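Local coordinates for gram-negative insecticidal protein (Chromobacterium piscinae, PDB 6FBM) that is an insecticidal toxin of the MACPF and beta-tripod families, and probably acts by forming pores in membranes of susceptible insects, at residues E82-M88 and K99-L105; T117-Y121 and A185-L190; T201-S205 and Q224-R229; V314-L319 and L377-L383. One frame throughout, in Å; residues are numbered along the deposited sequence.

Contact 1 of 4, residues E82-M88 and K99-L105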
loop_
_atom_site.group_PDB
_atom_site.type_symbol
_atom_site.label_atom_id
_atom_site.label_comp_id
_atom_site.label_asym_id
_atom_site.label_seq_id
_atom_site.Cartn_x
_atom_site.Cartn_y
_atom_site.Cartn_z
ATOM N N GLU A 82 33.324 21.475 30.179
ATOM C CA GLU A 82 34.382 21.612 29.178
ATOM C C GLU A 82 35.133 20.305 28.954
ATOM O O GLU A 82 35.632 20.051 27.858
ATOM C CB GLU A 82 35.391 22.704 29.565
ATOM C CG GLU A 82 34.813 24.103 29.750
ATOM C CD GLU A 82 33.912 24.565 28.618
ATOM O OE1 GLU A 82 32.822 25.121 28.914
ATOM O OE2 GLU A 82 34.301 24.378 27.429
ATOM N N GLU A 83 35.229 19.481 29.989
ATOM C CA GLU A 83 35.880 18.189 29.854
ATOM C C GLU A 83 34.932 17.242 29.098
ATOM O O GLU A 83 35.375 16.455 28.261
ATOM C CB GLU A 83 36.281 17.632 31.224
ATOM C CG GLU A 83 37.051 16.315 31.173
ATOM C CD GLU A 83 37.284 15.742 32.557
ATOM O OE1 GLU A 83 36.591 14.750 32.925
ATOM O OE2 GLU A 83 38.117 16.329 33.305
ATOM N N TYR A 84 33.638 17.322 29.393
ATOM C CA TYR A 84 32.637 16.577 28.631
ATOM C C TYR A 84 32.747 16.859 27.133
ATOM O O TYR A 84 32.783 15.937 26.324
ATOM C CB TYR A 84 31.218 16.914 29.111
ATOM C CG TYR A 84 30.145 16.363 28.231
ATOM C CD1 TYR A 84 29.658 15.073 28.408
ATOM C CD2 TYR A 84 29.621 17.125 27.189
ATOM C CE1 TYR A 84 28.671 14.562 27.564
ATOM C CE2 TYR A 84 28.632 16.632 26.361
ATOM C CZ TYR A 84 28.155 15.361 26.551
ATOM O OH TYR A 84 27.171 14.899 25.722
ATOM N N ARG A 85 32.797 18.141 26.795
ATOM C CA ARG A 85 32.971 18.582 25.419
ATOM C C ARG A 85 34.214 18.008 24.769
ATOM O O ARG A 85 34.154 17.590 23.620
ATOM C CB ARG A 85 33.052 20.101 25.334
ATOM C CG ARG A 85 31.767 20.786 25.726
ATOM C CD ARG A 85 31.990 22.271 25.786
ATOM N NE ARG A 85 31.980 22.847 24.460
ATOM C CZ ARG A 85 32.312 24.103 24.161
ATOM N NH1 ARG A 85 32.712 24.955 25.110
ATOM N NH2 ARG A 85 32.235 24.509 22.895
ATOM N N GLU A 86 35.337 18.004 25.488
ATOM C CA GLU A 86 36.589 17.416 24.975
ATOM C C GLU A 86 36.437 15.938 24.747
ATOM O O GLU A 86 36.861 15.430 23.702
ATOM C CB GLU A 86 37.779 17.660 25.905
ATOM C CG GLU A 86 38.513 18.972 25.594
ATOM C CD GLU A 86 39.321 19.524 26.768
ATOM O OE1 GLU A 86 39.193 18.974 27.881
ATOM O OE2 GLU A 86 40.074 20.512 26.576
ATOM N N LYS A 87 35.852 15.251 25.728
ATOM C CA LYS A 87 35.699 13.803 25.655
ATOM C C LYS A 87 34.858 13.422 24.441
ATOM O O LYS A 87 35.197 12.509 23.716
ATOM C CB LYS A 87 35.083 13.250 26.938
ATOM C CG LYS A 87 36.018 13.123 28.123
ATOM C CD LYS A 87 35.226 12.981 29.427
ATOM C CE LYS A 87 36.094 12.593 30.607
ATOM N NZ LYS A 87 36.462 11.161 30.556
ATOM N N MET A 88 33.790 14.171 24.218
ATOM C CA MET A 88 32.910 13.962 23.083
ATOM C C MET A 88 33.593 14.186 21.727
ATOM O O MET A 88 33.179 13.598 20.739
ATOM C CB MET A 88 31.711 14.900 23.203
ATOM C CG MET A 88 30.527 14.506 22.360
ATOM S SD MET A 88 29.205 15.743 22.368
ATOM C CE MET A 88 30.033 17.343 22.486
ATOM N N LYS A 99 37.252 21.426 21.013
ATOM C CA LYS A 99 35.911 21.070 21.478
ATOM C C LYS A 99 34.936 21.171 20.307
ATOM O O LYS A 99 34.529 22.266 19.891
ATOM C CB LYS A 99 35.471 21.989 22.629
ATOM C CG LYS A 99 36.401 21.949 23.827
ATOM C CD LYS A 99 36.071 23.004 24.872
ATOM C CE LYS A 99 37.296 23.250 25.734
ATOM N NZ LYS A 99 37.047 24.302 26.760
ATOM N N LEU A 100 34.569 20.001 19.790
ATOM C CA LEU A 100 33.729 19.875 18.612
ATOM C C LEU A 100 32.303 19.650 19.016
ATOM O O LEU A 100 32.009 19.451 20.191
ATOM C CB LEU A 100 34.194 18.703 17.762
ATOM C CG LEU A 100 35.656 18.691 17.313
ATOM C CD1 LEU A 100 35.950 17.412 16.555
ATOM C CD2 LEU A 100 35.953 19.906 16.448
ATOM N N PHE A 101 31.425 19.716 18.031
ATOM C CA PHE A 101 30.018 19.339 18.180
ATOM C C PHE A 101 29.269 20.151 19.239
ATOM O O PHE A 101 28.451 19.616 19.980
ATOM C CB PHE A 101 29.893 17.828 18.447
ATOM C CG PHE A 101 30.779 16.994 17.578
ATOM C CD1 PHE A 101 30.760 17.142 16.189
ATOM C CD2 PHE A 101 31.650 16.073 18.133
ATOM C CE1 PHE A 101 31.593 16.383 15.384
ATOM C CE2 PHE A 101 32.485 15.302 17.322
ATOM C CZ PHE A 101 32.460 15.465 15.945
ATOM N N SER A 102 29.536 21.456 19.272
ATOM C CA SER A 102 28.923 22.361 20.274
ATOM C C SER A 102 27.398 22.416 20.173
ATOM O O SER A 102 26.732 22.587 21.184
ATOM C CB SER A 102 29.530 23.778 20.210
ATOM O OG SER A 102 30.948 23.738 20.324
ATOM N N ALA A 103 26.834 22.236 18.982
ATOM C CA ALA A 103 25.378 22.280 18.837
ATOM C C ALA A 103 24.667 21.092 19.503
ATOM O O ALA A 103 23.501 21.199 19.859
ATOM C CB ALA A 103 24.994 22.381 17.364
ATOM N N SER A 104 25.361 19.974 19.705
ATOM C CA SER A 104 24.769 18.815 20.390
ATOM C C SER A 104 24.498 19.072 21.871
ATOM O O SER A 104 23.581 18.473 22.434
ATOM C CB SER A 104 25.669 17.601 20.254
ATOM O OG SER A 104 26.888 17.840 20.945
ATOM N N LEU A 105 25.271 19.964 22.485
ATOM C CA LEU A 105 25.053 20.339 23.892
ATOM C C LEU A 105 23.619 20.717 24.211
ATOM O O LEU A 105 23.066 20.227 25.191
ATOM C CB LEU A 105 25.966 21.487 24.318
ATOM C CG LEU A 105 27.447 21.150 24.394
ATOM C CD1 LEU A 105 28.218 22.437 24.623
ATOM C CD2 LEU A 105 27.733 20.164 25.503
#
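Lys-99 opens the second segment by laying its extended chain across Arg-85 at about a right angle. Its CD sits over one face of the Arg-85 guanidinium, near the rim, and its NZ reaches Glu-82 OE2 at 2.8 Å in a salt bridge. That approach comes from the anti side of the carboxylate, 25° out of its plane. The syn lone pair of the same oxygen is taken by Arg-85 NH1 at 2.9 Å, so one carboxylate oxygen holds both cations; this probably favours its charged form.

Leu-100 contributes its carbonyl, with Met-88 CE 3.7 Å from Leu-100 O. Phe-101 follows, its ring edge near Met-88 O and its CB close to Met-88 CE. Ser-102 meets the guanidinium at its edge and nearly in plane: Arg-85 NH2 donates to Ser-102 OG at 3.0 Å with an N-H...O angle of 144°. The bend of the arginine at chi3 (79°) swings the group across to this site, while Ser-307 O and Gln-309 O take further bonds from NH2 and NH1. Ser-104 OG lies 3.4 Å from Met-88 SD and donates to Phe-101 O. Leu-105 finally divides its branches, CD1 beside Arg-85 NE and CD2 at the ring edge of Tyr-84, 3.7 Å from CE2.

Two consecutive helices and their connecting loop are packed within the MACPF domain, a Glu-82/Arg-85/Lys-99 salt-bridge network joining helix 81-88 to the approach and first turn of helix 102-108. They lie between strands 64-78 and 120-134, probably matching the helical cluster that can become a membrane hairpin in MACPF relatives.

Contact 2 of 4, residues T117-Y121 and A185-L190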
loop_
_atom_site.group_PDB
_atom_site.type_symbol
_atom_site.label_atom_id
_atom_site.label_comp_id
_atom_site.label_asym_id
_atom_site.label_seq_id
_atom_site.Cartn_x
_atom_site.Cartn_y
_atom_site.Cartn_z
ATOM N N THR A 117 26.574 24.432 37.976
ATOM C CA THR A 117 27.732 23.747 38.460
ATOM C C THR A 117 27.195 22.606 39.333
ATOM O O THR A 117 25.978 22.520 39.555
ATOM C CB THR A 117 28.677 24.762 39.144
ATOM O OG1 THR A 117 29.988 24.230 39.213
ATOM C CG2 THR A 117 28.236 25.146 40.509
ATOM N N GLU A 118 28.053 21.668 39.750
ATOM C CA GLU A 118 27.597 20.452 40.455
ATOM C C GLU A 118 26.657 19.529 39.650
ATOM O O GLU A 118 25.941 18.685 40.224
ATOM C CB GLU A 118 26.886 20.797 41.788
ATOM C CG GLU A 118 27.599 21.758 42.730
ATOM C CD GLU A 118 28.889 21.210 43.294
ATOM O OE1 GLU A 118 29.258 20.034 43.039
ATOM O OE2 GLU A 118 29.537 22.009 44.007
ATOM N N ILE A 119 26.655 19.690 38.316
ATOM C CA ILE A 119 25.894 18.837 37.411
ATOM C C ILE A 119 26.909 17.902 36.773
ATOM O O ILE A 119 28.037 18.313 36.399
ATOM C CB ILE A 119 25.205 19.642 36.314
ATOM C CG1 ILE A 119 24.254 20.683 36.918
ATOM C CG2 ILE A 119 24.459 18.734 35.340
ATOM C CD1 ILE A 119 23.027 20.139 37.594
ATOM N N THR A 120 26.521 16.640 36.661
ATOM C CA THR A 120 27.300 15.676 35.905
ATOM C C THR A 120 26.620 15.498 34.546
ATOM O O THR A 120 25.395 15.259 34.462
ATOM C CB THR A 120 27.429 14.348 36.643
ATOM O OG1 THR A 120 28.070 14.577 37.917
ATOM C CG2 THR A 120 28.269 13.365 35.822
ATOM N N TYR A 121 27.435 15.611 33.500
ATOM C CA TYR A 121 26.994 15.535 32.142
ATOM C C TYR A 121 27.377 14.157 31.622
ATOM O O TYR A 121 28.563 13.788 31.658
ATOM C CB TYR A 121 27.684 16.641 31.323
ATOM C CG TYR A 121 27.457 18.010 31.909
ATOM C CD1 TYR A 121 26.263 18.681 31.705
ATOM C CD2 TYR A 121 28.426 18.624 32.705
ATOM C CE1 TYR A 121 26.043 19.929 32.253
ATOM C CE2 TYR A 121 28.216 19.869 33.263
ATOM C CZ TYR A 121 27.017 20.518 33.034
ATOM O OH TYR A 121 26.782 21.764 33.594
ATOM N N ALA A 185 22.221 12.735 30.008
ATOM C CA ALA A 185 21.726 13.062 31.346
ATOM C C ALA A 185 22.520 14.188 31.965
ATOM O O ALA A 185 23.774 14.166 31.979
ATOM C CB ALA A 185 21.728 11.838 32.256
ATOM N N ALA A 186 21.781 15.179 32.462
ATOM C CA ALA A 186 22.315 16.176 33.369
ATOM C C ALA A 186 21.924 15.736 34.777
ATOM O O ALA A 186 20.757 15.863 35.163
ATOM C CB ALA A 186 21.726 17.534 33.060
ATOM N N SER A 187 22.891 15.203 35.529
ATOM C CA SER A 187 22.597 14.594 36.818
ATOM C C SER A 187 23.085 15.511 37.943
ATOM O O SER A 187 24.195 16.058 37.881
ATOM C CB SER A 187 23.275 13.236 36.924
ATOM O OG SER A 187 22.711 12.299 36.031
ATOM N N LYS A 188 22.240 15.657 38.961
ATOM C CA LYS A 188 22.586 16.302 40.196
ATOM C C LYS A 188 23.072 15.191 41.130
ATOM O O LYS A 188 22.281 14.641 41.908
ATOM C CB LYS A 188 21.335 17.005 40.744
ATOM C CG LYS A 188 21.194 18.419 40.164
ATOM C CD LYS A 188 19.808 19.027 39.949
ATOM C CE LYS A 188 18.731 18.546 40.886
ATOM N NZ LYS A 188 17.613 19.547 40.930
ATOM N N THR A 189 24.353 14.834 41.047
ATOM C CA THR A 189 24.835 13.641 41.754
ATOM C C THR A 189 24.812 13.769 43.278
ATOM O O THR A 189 24.659 12.788 43.988
ATOM C CB THR A 189 26.277 13.193 41.351
ATOM O OG1 THR A 189 27.206 14.249 41.547
ATOM C CG2 THR A 189 26.360 12.764 39.927
ATOM N N LEU A 190 24.949 14.991 43.776
ATOM C CA LEU A 190 24.920 15.277 45.201
ATOM C C LEU A 190 23.571 14.936 45.840
ATOM O O LEU A 190 23.484 14.812 47.063
ATOM C CB LEU A 190 25.301 16.727 45.495
ATOM C CG LEU A 190 26.572 17.292 44.875
ATOM C CD1 LEU A 190 26.763 18.738 45.291
ATOM C CD2 LEU A 190 27.786 16.415 45.136
HETATM O O HOH W 1 24.551 17.725 42.262
#
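With chi1 of -59°, Ile-119 turns CG1 anti to its carbonyl carbon and CG2 anti to the backbone N, so the two branches serve different partners. CG2 meets Ala-186 CB at 3.8 Å, and CD1, at the end of the CG1 branch, lies 3.6 Å from Lys-188 CG, the two side chains running side by side in the same direction. In Thr-120 the hydroxyl takes the place beside the backbone N, from which OG1 packs against the methyl Thr-189 CG2 as the two side chains cross at about a right angle.

The backbones pair as antiparallel strands. Thr-120 and Ser-187 make a hydrogen-bonded pair: Thr-120 N to Ser-187 O and Ser-187 N to Thr-120 O both measure 2.7 Å, with N-H...O angles of 173° and 174°. Tyr-121 and Ala-186 form the next, non-hydrogen-bonded pair. On the Glu-118 side of Thr-120 the ladder gives way to a water, which donates to Glu-118 O at 2.6 Å and accepts from Leu-190 N at 3.2 Å. Over this bridged end, Leu-190 CD1 packs along the Glu-118 side chain, whose OE2 is bonded to Ser-443.

This joins the ends of strands 120-134 and 179-187 in the curled antiparallel sheet of the MACPF domain. Tyr-121 faces helix 81-88, Thr-120 and Ser-187 face Leu-198 of helix 198-209, and strand 232-239 pairs with the far edge of strand 179-187.

Contact 3 of 4, residues T201-S205 and Q224-R229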
loop_
_atom_site.group_PDB
_atom_site.type_symbol
_atom_site.label_atom_id
_atom_site.label_comp_id
_atom_site.label_asym_id
_atom_site.label_seq_id
_atom_site.Cartn_x
_atom_site.Cartn_y
_atom_site.Cartn_z
ATOM N N THR A 201 25.511 3.626 36.547
ATOM C CA THR A 201 24.073 3.870 36.774
ATOM C C THR A 201 23.375 4.350 35.498
ATOM O O THR A 201 22.250 3.939 35.208
ATOM C CB THR A 201 23.865 4.884 37.904
ATOM O OG1 THR A 201 24.659 4.487 39.027
ATOM C CG2 THR A 201 22.407 4.940 38.329
ATOM N N ALA A 202 24.052 5.202 34.745
ATOM C CA ALA A 202 23.511 5.706 33.496
ATOM C C ALA A 202 23.368 4.595 32.488
ATOM O O ALA A 202 22.330 4.466 31.850
ATOM C CB ALA A 202 24.403 6.815 32.948
ATOM N N GLU A 203 24.424 3.790 32.370
ATOM C CA GLU A 203 24.433 2.578 31.541
ATOM C C GLU A 203 23.259 1.662 31.878
ATOM O O GLU A 203 22.509 1.265 31.001
ATOM C CB GLU A 203 25.778 1.832 31.706
ATOM C CG GLU A 203 25.869 0.406 31.153
ATOM C CD GLU A 203 27.219 -0.257 31.359
ATOM O OE1 GLU A 203 28.016 0.227 32.183
ATOM O OE2 GLU A 203 27.497 -1.275 30.680
ATOM N N MET A 204 23.089 1.345 33.152
ATOM C CA MET A 204 22.008 0.453 33.583
ATOM C C MET A 204 20.660 1.065 33.326
ATOM O O MET A 204 19.734 0.364 32.925
ATOM C CB MET A 204 22.176 0.068 35.069
ATOM C CG MET A 204 23.461 -0.729 35.369
ATOM S SD MET A 204 23.773 -2.106 34.221
ATOM C CE MET A 204 25.554 -2.177 34.198
ATOM N N SER A 205 20.507 2.362 33.558
ATOM C CA SER A 205 19.221 3.006 33.318
ATOM C C SER A 205 18.871 2.887 31.838
ATOM O O SER A 205 17.753 2.466 31.491
ATOM C CB SER A 205 19.237 4.452 33.763
ATOM O OG SER A 205 17.963 5.033 33.578
ATOM N N GLN A 224 19.288 2.643 42.724
ATOM C CA GLN A 224 20.314 3.461 42.076
ATOM C C GLN A 224 19.816 4.122 40.795
ATOM O O GLN A 224 20.085 5.298 40.567
ATOM C CB GLN A 224 21.580 2.619 41.755
ATOM C CG GLN A 224 22.382 2.092 42.959
ATOM C CD GLN A 224 22.921 3.189 43.888
ATOM O OE1 GLN A 224 23.368 4.235 43.432
ATOM N NE2 GLN A 224 22.873 2.942 45.210
ATOM N N VAL A 225 19.080 3.373 39.981
ATOM C CA VAL A 225 18.548 3.879 38.707
ATOM C C VAL A 225 17.396 4.867 38.950
ATOM O O VAL A 225 17.326 5.896 38.272
ATOM C CB VAL A 225 18.147 2.715 37.736
ATOM C CG1 VAL A 225 17.193 3.166 36.638
ATOM C CG2 VAL A 225 19.399 2.092 37.131
ATOM N N ASN A 226 16.511 4.551 39.895
ATOM C CA ASN A 226 15.415 5.465 40.266
ATOM C C ASN A 226 15.947 6.814 40.736
ATOM O O ASN A 226 15.428 7.865 40.380
ATOM C CB ASN A 226 14.518 4.873 41.366
ATOM C CG ASN A 226 13.532 3.833 40.840
ATOM O OD1 ASN A 226 13.250 3.763 39.638
ATOM N ND2 ASN A 226 12.970 3.050 41.745
ATOM N N SER A 227 16.999 6.748 41.534
ATOM C CA SER A 227 17.686 7.929 42.034
ATOM C C SER A 227 18.274 8.777 40.890
ATOM O O SER A 227 18.144 10.002 40.864
ATOM C CB SER A 227 18.792 7.491 42.984
ATOM O OG SER A 227 19.236 8.581 43.743
ATOM N N PHE A 228 18.916 8.097 39.946
ATOM C CA PHE A 228 19.471 8.726 38.733
ATOM C C PHE A 228 18.392 9.456 37.940
ATOM O O PHE A 228 18.512 10.640 37.631
ATOM C CB PHE A 228 20.199 7.661 37.882
ATOM C CG PHE A 228 20.579 8.106 36.506
ATOM C CD1 PHE A 228 21.710 8.874 36.285
ATOM C CD2 PHE A 228 19.814 7.730 35.409
ATOM C CE1 PHE A 228 22.056 9.268 34.984
ATOM C CE2 PHE A 228 20.153 8.107 34.124
ATOM C CZ PHE A 228 21.270 8.885 33.911
ATOM N N ARG A 229 17.323 8.739 37.646
ATOM C CA ARG A 229 16.254 9.281 36.836
ATOM C C ARG A 229 15.541 10.473 37.464
ATOM O O ARG A 229 15.338 11.485 36.797
ATOM C CB ARG A 229 15.242 8.184 36.481
ATOM C CG ARG A 229 15.795 7.144 35.523
ATOM C CD ARG A 229 14.736 6.146 35.078
ATOM N NE ARG A 229 15.348 5.095 34.280
ATOM C CZ ARG A 229 14.709 4.023 33.816
ATOM N NH1 ARG A 229 13.406 3.852 34.051
ATOM N NH2 ARG A 229 15.385 3.100 33.128
#
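Ser-205 and Arg-229 make the polar grip of this crossing. Chi1 of -177° sets Ser-205 OG anti to its own nitrogen, aiming it at an arginine chain that is extended from CG to NE. Arg-229 then binds side-on with two nitrogens: NE donates to Ser-205 OG at 2.7 Å, nearly straight (169°) and exactly in the guanidinium plane, while NH2 donates to Ser-205 O at 2.9 Å, tilted from the carbonyl plane. Holding two atoms of one residue fixes the rotation of the guanidinium. Ser-205 OG is also hydrogen-bonded to Tyr-183 OH on the underlying strand.

The two helices, 198-209 and 220-230, run nearly perpendicular to each other and pack on the sheet of the MACPF domain, their local axes 9.2 Å apart and crossing at -95°. They connect strands 179-187 and 232-239; helices between these strands in MACPF relatives can unfold into membrane-inserting hairpins, and these two may do the same.

Phe-228, its CG anti to the backbone N, puts its ring between the helices and strand 179-187. Ala-202 CA stands over one face, 4.2 Å from the ring centroid, a CH-pi contact. Ser-205 CB comes obliquely to CD2 of the same ring. Thr-201 turns its methyl toward helix 220-230: CG2 lies 3.5 Å from Phe-228 CB and 3.2 Å from Gln-224 O, while its OG1 bonds back to Ser-197 O. Val-225 spreads its branches, CG1 against Ser-205 CB and CG2 4.0 Å from Met-204 CB.

Contact 4 of 4, residues V314-L319 and L377-L383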
loop_
_atom_site.group_PDB
_atom_site.type_symbol
_atom_site.label_atom_id
_atom_site.label_comp_id
_atom_site.label_asym_id
_atom_site.label_seq_id
_atom_site.Cartn_x
_atom_site.Cartn_y
_atom_site.Cartn_z
ATOM N N VAL A 314 27.500 29.120 36.557
ATOM C CA VAL A 314 26.990 29.677 37.798
ATOM C C VAL A 314 27.752 28.941 38.891
ATOM O O VAL A 314 27.383 27.849 39.287
ATOM C CB VAL A 314 25.470 29.430 37.930
ATOM C CG1 VAL A 314 24.970 29.801 39.316
ATOM C CG2 VAL A 314 24.737 30.226 36.869
ATOM N N ASP A 315 28.842 29.547 39.352
ATOM C CA ASP A 315 29.616 29.052 40.494
ATOM C C ASP A 315 28.993 29.440 41.845
ATOM O O ASP A 315 29.173 28.721 42.838
ATOM C CB ASP A 315 31.051 29.578 40.405
ATOM C CG ASP A 315 31.796 29.044 39.206
ATOM O OD1 ASP A 315 31.894 27.818 39.053
ATOM O OD2 ASP A 315 32.312 29.866 38.439
ATOM N N LYS A 316 28.264 30.554 41.873
ATOM C CA LYS A 316 27.675 31.069 43.083
ATOM C C LYS A 316 26.357 30.335 43.312
ATOM O O LYS A 316 25.305 30.752 42.816
ATOM C CB LYS A 316 27.444 32.585 42.969
ATOM C CG LYS A 316 28.663 33.435 42.592
ATOM C CD LYS A 316 29.404 33.897 43.810
ATOM C CE LYS A 316 30.800 34.452 43.529
ATOM N NZ LYS A 316 30.775 35.926 43.294
ATOM N N VAL A 317 26.413 29.239 44.070
ATOM C CA VAL A 317 25.237 28.361 44.236
ATOM C C VAL A 317 24.594 28.359 45.594
ATOM O O VAL A 317 23.543 27.732 45.779
ATOM C CB VAL A 317 25.569 26.910 43.849
ATOM C CG1 VAL A 317 25.871 26.840 42.365
ATOM C CG2 VAL A 317 26.734 26.334 44.689
ATOM N N LEU A 318 25.198 29.071 46.545
ATOM C CA LEU A 318 24.608 29.254 47.856
ATOM C C LEU A 318 24.156 30.681 47.972
ATOM O O LEU A 318 24.935 31.608 47.825
ATOM C CB LEU A 318 25.611 28.898 48.939
ATOM C CG LEU A 318 25.982 27.421 49.041
ATOM C CD1 LEU A 318 27.077 27.186 50.082
ATOM C CD2 LEU A 318 24.763 26.568 49.373
ATOM N N LEU A 319 22.876 30.836 48.252
ATOM C CA LEU A 319 22.281 32.121 48.505
ATOM C C LEU A 319 22.427 32.380 49.990
ATOM O O LEU A 319 21.848 31.666 50.810
ATOM C CB LEU A 319 20.819 32.056 48.093
ATOM C CG LEU A 319 19.948 33.305 48.124
ATOM C CD1 LEU A 319 20.517 34.425 47.285
ATOM C CD2 LEU A 319 18.548 32.922 47.681
ATOM N N LEU A 377 19.901 27.317 46.304
ATOM C CA LEU A 377 18.978 28.024 45.370
ATOM C C LEU A 377 18.529 27.155 44.185
ATOM O O LEU A 377 17.331 27.055 43.895
ATOM C CB LEU A 377 19.637 29.282 44.805
ATOM C CG LEU A 377 18.772 30.177 43.906
ATOM C CD1 LEU A 377 17.340 30.396 44.418
ATOM C CD2 LEU A 377 19.478 31.534 43.723
ATOM N N PHE A 378 19.512 26.518 43.546
ATOM C CA PHE A 378 19.292 25.693 42.362
ATOM C C PHE A 378 19.034 24.215 42.682
ATOM O O PHE A 378 18.989 23.397 41.772
ATOM C CB PHE A 378 20.508 25.837 41.447
ATOM C CG PHE A 378 20.899 27.266 41.213
ATOM C CD1 PHE A 378 20.078 28.098 40.480
ATOM C CD2 PHE A 378 22.040 27.777 41.763
ATOM C CE1 PHE A 378 20.388 29.429 40.293
ATOM C CE2 PHE A 378 22.380 29.113 41.594
ATOM C CZ PHE A 378 21.556 29.945 40.836
ATOM N N ASP A 379 18.868 23.888 43.973
ATOM C CA ASP A 379 18.465 22.567 44.431
ATOM C C ASP A 379 19.448 21.533 43.913
ATOM O O ASP A 379 19.073 20.527 43.305
ATOM C CB ASP A 379 17.018 22.260 43.978
ATOM C CG ASP A 379 16.471 20.960 44.519
ATOM O OD1 ASP A 379 16.870 20.533 45.629
ATOM O OD2 ASP A 379 15.638 20.357 43.807
ATOM N N LEU A 380 20.730 21.823 44.101
ATOM C CA LEU A 380 21.809 20.964 43.653
ATOM C C LEU A 380 22.230 19.909 44.653
ATOM O O LEU A 380 23.072 19.099 44.328
ATOM C CB LEU A 380 23.030 21.822 43.349
ATOM C CG LEU A 380 22.851 22.928 42.338
ATOM C CD1 LEU A 380 24.084 23.773 42.232
ATOM C CD2 LEU A 380 22.489 22.333 41.002
ATOM N N GLY A 381 21.671 19.932 45.861
ATOM C CA GLY A 381 22.130 19.091 46.972
ATOM C C GLY A 381 23.475 19.474 47.553
ATOM O O GLY A 381 24.161 18.617 48.126
ATOM N N VAL A 382 23.872 20.733 47.417
ATOM C CA VAL A 382 25.111 21.228 48.073
ATOM C C VAL A 382 25.004 21.391 49.586
ATOM O O VAL A 382 26.024 21.391 50.287
ATOM C CB VAL A 382 25.618 22.559 47.476
ATOM C CG1 VAL A 382 26.045 22.373 46.035
ATOM C CG2 VAL A 382 24.578 23.648 47.557
ATOM N N LEU A 383 23.770 21.588 50.063
ATOM C CA LEU A 383 23.450 21.533 51.470
ATOM C C LEU A 383 22.762 20.225 51.706
ATOM O O LEU A 383 21.837 19.863 50.979
ATOM C CB LEU A 383 22.503 22.664 51.857
ATOM C CG LEU A 383 23.023 24.085 51.593
ATOM C CD1 LEU A 383 21.980 25.102 51.999
ATOM C CD2 LEU A 383 24.353 24.333 52.299
HETATM O O HOH W 2 22.025 25.806 44.366
#
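Val-317, the residue with most surface buried here, packs its isopropyl group against both Phe-378 and Leu-380. The contact packs the run into strand 318-321, part of a four-stranded mixed sheet, against the loop linking strands 373-376 and 383-384; that loop belongs to the region related to Vps62, in keeping with a beta-tripod assignment. With chi1 of -66°, Val-317 CG1 points anti to the carbonyl carbon and lies 3.6 Å from Leu-380 CD1, the two side chains crossing at about a right angle. The other methyl, CG2, is turned to Val-382 CG1 at 4.2 Å.

Leu-377 and Leu-318 cover the next largest areas. Leu-318 sends a single methyl into the loop: its CD2 touches Val-382 CG2 at 3.4 Å and Leu-383 CD2 at 3.7 Å, sliding past the valine in the opposite direction. Leu-377 meets Leu-319 methyl to methyl, CD2 to CD2 at 4.3 Å, and its own CG covers the centre of one face of the neighbouring Phe-378 ring. In Phe-378, CG lies anti to the carbonyl carbon, which brings the ring edge to the backbone, with Lys-316 O and Val-317 CA near its plane. Val-314 CG1 comes obliquely to the same ring, 3.5 Å from CE2.

Helix 516-524 lies over this group, Met-519 touching Leu-319 and Leu-377, and Leu-523 touching Phe-378. The polar backbone is joined through one water, which donates to Val-317 O at 2.8 Å and accepts from Phe-378 N at 2.7 Å.

All four contacts are largely buried, and contact 2 lies nearest the chain centre, about 4 Å from it. Contacts 1 to 3 belong to the MACPF domain: contact 2 joins two strand ends of its sheet, touched by Tyr-84 of contact 1 and by Phe-228 of contact 3, which packs on Ala-185 and Ser-187. Contact 4 adjoins the sheet end, where Thr-117 meets Val-314 and Val-317, and Lys-188 pairs with Asp-379. The chemistry follows position: backbone ladder in the sheet, charge network and arginine-serine grip between the flanking elements, and aliphatic packing with one bridging water at the junction with the C-terminal region. Contacts 1 and 3 remain apart, their nearest atoms about 10 Å away.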